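Local coordinates for protein putative tRNA (Adenine(37)-N6)-methyltransferase (Pseudomonas aeruginosa, PDB 7BTU) that probably transfers a methyl group from S-adenosyl-L-methionine to the threonylcarbamoyladenosine at position 37 of tRNA, at residues 35-40 and 185-190; 160-165 and 225-230. All coordinates share one frame; numbering follows the deposited sequence.

Contact 1: residues 35-40 and 185-190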
# COMPACT_ATOMS: atom_id res chain seq x y z
N PRO B 35 12.65 2.11 -15.06
CA PRO B 35 13.70 2.21 -14.05
C PRO B 35 14.56 3.44 -14.19
O PRO B 35 15.24 3.81 -13.21
CB PRO B 35 14.51 0.93 -14.27
CG PRO B 35 14.28 0.60 -15.72
CD PRO B 35 12.86 0.97 -15.97
N ALA B 36 14.61 4.08 -15.37
CA ALA B 36 15.42 5.29 -15.47
C ALA B 36 14.77 6.49 -14.80
O ALA B 36 15.39 7.56 -14.77
CB ALA B 36 15.75 5.59 -16.96
N ALA B 37 13.52 6.36 -14.33
CA ALA B 37 12.82 7.42 -13.60
C ALA B 37 13.35 7.38 -12.16
O ALA B 37 12.92 6.57 -11.36
CB ALA B 37 11.30 7.24 -13.67
N ARG B 38 14.31 8.24 -11.85
CA ARG B 38 15.02 8.17 -10.58
C ARG B 38 14.67 9.34 -9.66
O ARG B 38 14.24 10.42 -10.08
CB ARG B 38 16.52 8.11 -10.83
CG ARG B 38 16.93 6.72 -11.47
CD ARG B 38 18.40 6.66 -11.80
NE ARG B 38 19.15 6.99 -10.60
CZ ARG B 38 20.41 7.40 -10.61
NH1 ARG B 38 21.03 7.50 -11.77
NH2 ARG B 38 21.04 7.68 -9.46
N GLY B 39 14.87 9.12 -8.38
CA GLY B 39 14.67 10.22 -7.45
C GLY B 39 15.27 9.85 -6.10
O GLY B 39 15.78 8.74 -5.90
N THR B 40 15.20 10.81 -5.18
CA THR B 40 15.67 10.50 -3.84
C THR B 40 14.59 10.93 -2.85
O THR B 40 13.72 11.76 -3.15
CB THR B 40 16.99 11.20 -3.52
OG1 THR B 40 16.82 12.61 -3.72
CG2 THR B 40 18.11 10.72 -4.44
N ALA B 185 18.50 9.93 -21.59
CA ALA B 185 17.99 9.33 -22.82
C ALA B 185 17.06 8.17 -22.51
O ALA B 185 15.97 8.05 -23.10
CB ALA B 185 19.13 8.86 -23.71
N GLU B 186 17.46 7.32 -21.55
CA GLU B 186 16.64 6.17 -21.19
C GLU B 186 15.35 6.62 -20.54
O GLU B 186 14.28 6.07 -20.81
CB GLU B 186 17.38 5.24 -20.23
CG GLU B 186 18.45 4.45 -20.99
CD GLU B 186 19.18 3.50 -20.06
OE1 GLU B 186 20.14 3.95 -19.42
OE2 GLU B 186 18.77 2.32 -19.97
N LEU B 187 15.44 7.63 -19.69
CA LEU B 187 14.22 8.14 -19.05
C LEU B 187 13.26 8.64 -20.11
O LEU B 187 12.05 8.35 -20.05
CB LEU B 187 14.55 9.26 -18.09
CG LEU B 187 13.35 10.02 -17.48
CD1 LEU B 187 12.46 9.14 -16.64
CD2 LEU B 187 13.91 11.17 -16.63
N ILE B 188 13.78 9.43 -21.05
CA ILE B 188 12.89 9.99 -22.09
C ILE B 188 12.21 8.86 -22.84
O ILE B 188 10.99 8.85 -23.02
CB ILE B 188 13.68 10.93 -23.03
CG1 ILE B 188 14.06 12.23 -22.30
CG2 ILE B 188 12.84 11.21 -24.34
CD1 ILE B 188 15.02 13.19 -23.11
N GLU B 189 12.99 7.86 -23.26
CA GLU B 189 12.44 6.73 -23.98
C GLU B 189 11.39 6.00 -23.14
O GLU B 189 10.33 5.62 -23.66
CB GLU B 189 13.59 5.80 -24.37
CG GLU B 189 13.20 4.49 -24.94
CD GLU B 189 14.11 4.10 -26.10
OE1 GLU B 189 15.10 4.83 -26.36
OE2 GLU B 189 13.80 3.09 -26.78
N GLN B 190 11.68 5.75 -21.85
CA GLN B 190 10.75 4.98 -21.04
C GLN B 190 9.48 5.77 -20.75
O GLN B 190 8.41 5.18 -20.66
CB GLN B 190 11.41 4.54 -19.72
CG GLN B 190 12.47 3.46 -19.99
CD GLN B 190 13.46 3.32 -18.88
OE1 GLN B 190 13.15 3.64 -17.72
NE2 GLN B 190 14.66 2.82 -19.20

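Contact 2: residues 160-165 and 225-230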
# COMPACT_ATOMS: atom_id res chain seq x y z
N GLY B 160 2.73 -0.21 -25.28
CA GLY B 160 3.91 0.66 -25.19
C GLY B 160 4.30 0.96 -26.63
O GLY B 160 4.24 0.08 -27.50
N ILE B 161 4.76 2.19 -26.88
CA ILE B 161 4.93 2.73 -28.23
C ILE B 161 6.42 2.78 -28.50
O ILE B 161 7.20 3.11 -27.60
CB ILE B 161 4.33 4.16 -28.34
CG1 ILE B 161 2.99 4.25 -27.63
CG2 ILE B 161 4.17 4.64 -29.77
CD1 ILE B 161 2.47 5.69 -27.47
N ALA B 162 6.80 2.51 -29.75
CA ALA B 162 8.18 2.66 -30.17
C ALA B 162 8.58 4.13 -30.13
O ALA B 162 7.76 5.02 -30.43
CB ALA B 162 8.38 2.12 -31.58
N VAL B 163 9.85 4.37 -29.85
CA VAL B 163 10.42 5.70 -29.76
C VAL B 163 11.66 5.77 -30.64
O VAL B 163 12.61 5.02 -30.41
CB VAL B 163 10.80 6.05 -28.31
CG1 VAL B 163 11.58 7.38 -28.29
CG2 VAL B 163 9.53 6.12 -27.42
N GLU B 164 11.70 6.71 -31.58
CA GLU B 164 12.93 7.00 -32.33
C GLU B 164 13.40 8.42 -31.98
O GLU B 164 12.68 9.20 -31.36
CB GLU B 164 12.73 6.85 -33.85
CG GLU B 164 11.68 7.78 -34.33
CD GLU B 164 11.55 7.84 -35.85
OE1 GLU B 164 11.19 8.93 -36.35
OE2 GLU B 164 11.83 6.81 -36.52
N TRP B 165 14.63 8.74 -32.39
CA TRP B 165 15.34 9.94 -31.98
C TRP B 165 15.81 10.73 -33.19
O TRP B 165 16.39 10.15 -34.11
CB TRP B 165 16.60 9.55 -31.19
CG TRP B 165 16.29 9.01 -29.82
CD1 TRP B 165 15.95 7.73 -29.48
CD2 TRP B 165 16.33 9.78 -28.61
NE1 TRP B 165 15.72 7.67 -28.09
CE2 TRP B 165 15.97 8.92 -27.55
CE3 TRP B 165 16.58 11.14 -28.34
CZ2 TRP B 165 15.92 9.35 -26.24
CZ3 TRP B 165 16.50 11.58 -27.02
CH2 TRP B 165 16.15 10.69 -25.99
N PRO B 225 0.77 6.82 -35.93
CA PRO B 225 0.06 6.57 -34.66
C PRO B 225 0.82 5.68 -33.69
O PRO B 225 0.61 5.81 -32.47
CB PRO B 225 -1.25 5.92 -35.12
CG PRO B 225 -1.47 6.51 -36.45
CD PRO B 225 -0.12 6.62 -37.09
N ASP B 226 1.73 4.83 -34.16
CA ASP B 226 2.43 3.90 -33.29
C ASP B 226 3.92 4.22 -33.15
O ASP B 226 4.73 3.35 -32.83
CB ASP B 226 2.23 2.46 -33.79
CG ASP B 226 2.67 2.28 -35.23
OD1 ASP B 226 3.03 3.28 -35.89
OD2 ASP B 226 2.63 1.13 -35.72
N LEU B 227 4.30 5.47 -33.36
CA LEU B 227 5.71 5.81 -33.26
C LEU B 227 5.82 7.23 -32.75
O LEU B 227 5.12 8.13 -33.22
CB LEU B 227 6.41 5.66 -34.63
CG LEU B 227 7.89 6.08 -34.76
CD1 LEU B 227 8.79 5.19 -33.91
CD2 LEU B 227 8.37 6.00 -36.29
N ILE B 228 6.69 7.40 -31.77
CA ILE B 228 7.06 8.70 -31.24
C ILE B 228 8.47 9.02 -31.70
O ILE B 228 9.36 8.15 -31.69
CB ILE B 228 6.95 8.70 -29.71
CG1 ILE B 228 5.45 8.73 -29.32
CG2 ILE B 228 7.73 9.86 -29.16
CD1 ILE B 228 5.17 8.69 -27.78
N ARG B 229 8.70 10.28 -32.05
CA ARG B 229 10.02 10.75 -32.42
C ARG B 229 10.42 11.89 -31.51
O ARG B 229 9.67 12.85 -31.36
CB ARG B 229 10.04 11.17 -33.92
CG ARG B 229 11.24 12.07 -34.30
CD ARG B 229 10.99 12.79 -35.73
NE ARG B 229 12.13 13.59 -36.19
CZ ARG B 229 13.26 13.00 -36.57
NH1 ARG B 229 13.30 11.69 -36.52
NH2 ARG B 229 14.32 13.69 -37.00
N VAL B 230 11.58 11.76 -30.83
CA VAL B 230 12.05 12.84 -29.97
C VAL B 230 12.69 13.90 -30.86
O VAL B 230 13.60 13.59 -31.64
CB VAL B 230 13.10 12.35 -28.91
CG1 VAL B 230 13.36 13.45 -27.88
CG2 VAL B 230 12.63 11.06 -28.21
O HOH W 1 4.84 1.15 -31.45
O HOH W 2 15.63 9.99 -36.62

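Contact 1: residues 35-40 and 185-190
Pro35 and Ala36 flank the oxygen end of the flat Gln190 amide, one on each side of its plane and neither squarely over it. Ala36 CB sits to one side, 3.7 Å from NE2 of Gln190. The Pro35 ring lies on the other side, with its CD 3.2 Å from OE1 of Gln190, and the two side chains cross at about a right angle. The edge of the amide takes the polar contact. Ala36 N donates to Gln190 OE1 at 2.8 Å. It comes in the carbonyl plane, on a lone pair, and the N-H...O angle is 163°. Pro35 N is also close to this oxygen but has no hydrogen to give, so across this contact a single bond holds OE1. The Gln190 chain is extended beyond CG, which carries the amide from the helix out to the loop.

Ala36 CB also fills a hollow on the helix surface. It rests 3.4 Å from the backbone N of Leu187 and 3.7 Å from CB of Glu186. This is where the two backbones come nearest. Leu187 reaches past Ala36 to the next residue. Its CG is anti to the backbone N (chi1 172°), which turns the branched end toward the loop. CD1 of Leu187 comes within 3.5 Å of CA of Ala37. The same methyl lies beside Ala37 CB. Leu187 also packs on Cys20 and Leu213, and Ala37 on Phe21, so this end of the contact is apolar and buried. The Pro35 and Glu186 end is exposed.

This is loop-to-helix packing. The loop that leads into strand 38-43 of the N-terminal six-stranded antiparallel barrel meets helix 184-193, which lies on the C-terminal mixed sheet.

Contact 2: residues 160-165 and 225-230
Val230 presses on the six-membered ring of Trp165. Val230 CG2 stands 3.8 Å from the centroid of the six-membered ring of Trp165, only 6° off the normal, in a CH-pi contact over one face. The same methyl is a bump for Val163, whose CG1 lies 3.8 Å from CG2 of Val230. Val163 CG1 is anti to its backbone N (chi1 172°), a rotation that turns this branch toward Val230. Ile188 and Leu192 of helix 184-193 close over this side.

Leu227 fits from the other face of the sheet, between Ala162 and Glu164. CD1 of Leu227 meets Ala162 CB at 3.9 Å. On the Glu164 carboxylate, CD2 of Leu227 lies 3.6 Å from OE2 of Glu164. At the start of the pair, Ile161 CG2 drops onto the carbonyl O of Asp226 at 3.4 Å. Water bridges that carbonyl to Ala162 N.

Two parallel strands form the base. Ile228 N donates to Ala162 O, Glu164 N to Ile228 O at 2.7 Å, and Val230 N to Glu164 O.

Glu164 OE1 and Arg229 NH1 make a salt bridge, but at 3.5 Å its hydrogen bond is weak. Glu164 OE1 comes to the guanidinium edge, near its plane, and the two group planes are 74° apart. A second water lies in the guanidinium plane and links NH1 to Trp165 O. The backbone bonds and apolar packing therefore probably bind the strands more firmly than the charge pair does.

In the fold
The centre of contact 1, which is partly buried, lies about 10 Å from the centre of the chain. The centre of contact 2, a surface contact, lies about 21 Å from it. Contact 1 joins the barrel to helix 184-193. Contact 2 pairs two strands of the mixed sheet, with 162-165 as an outermost strand within this chain. The helix meets the barrel loop through Glu186, Leu187 and Gln190, and faces Trp165 and Val230 with Ile188. Trp165 NE1 makes a weak hydrogen bond to OE1 of Glu189. One side-chain-to-backbone bond and the packing of two alanines on a leucine serve the junction between barrel and helix. Backbone bonding, apolar and CH-pi packing, waters and a weak ion pair serve the sheet.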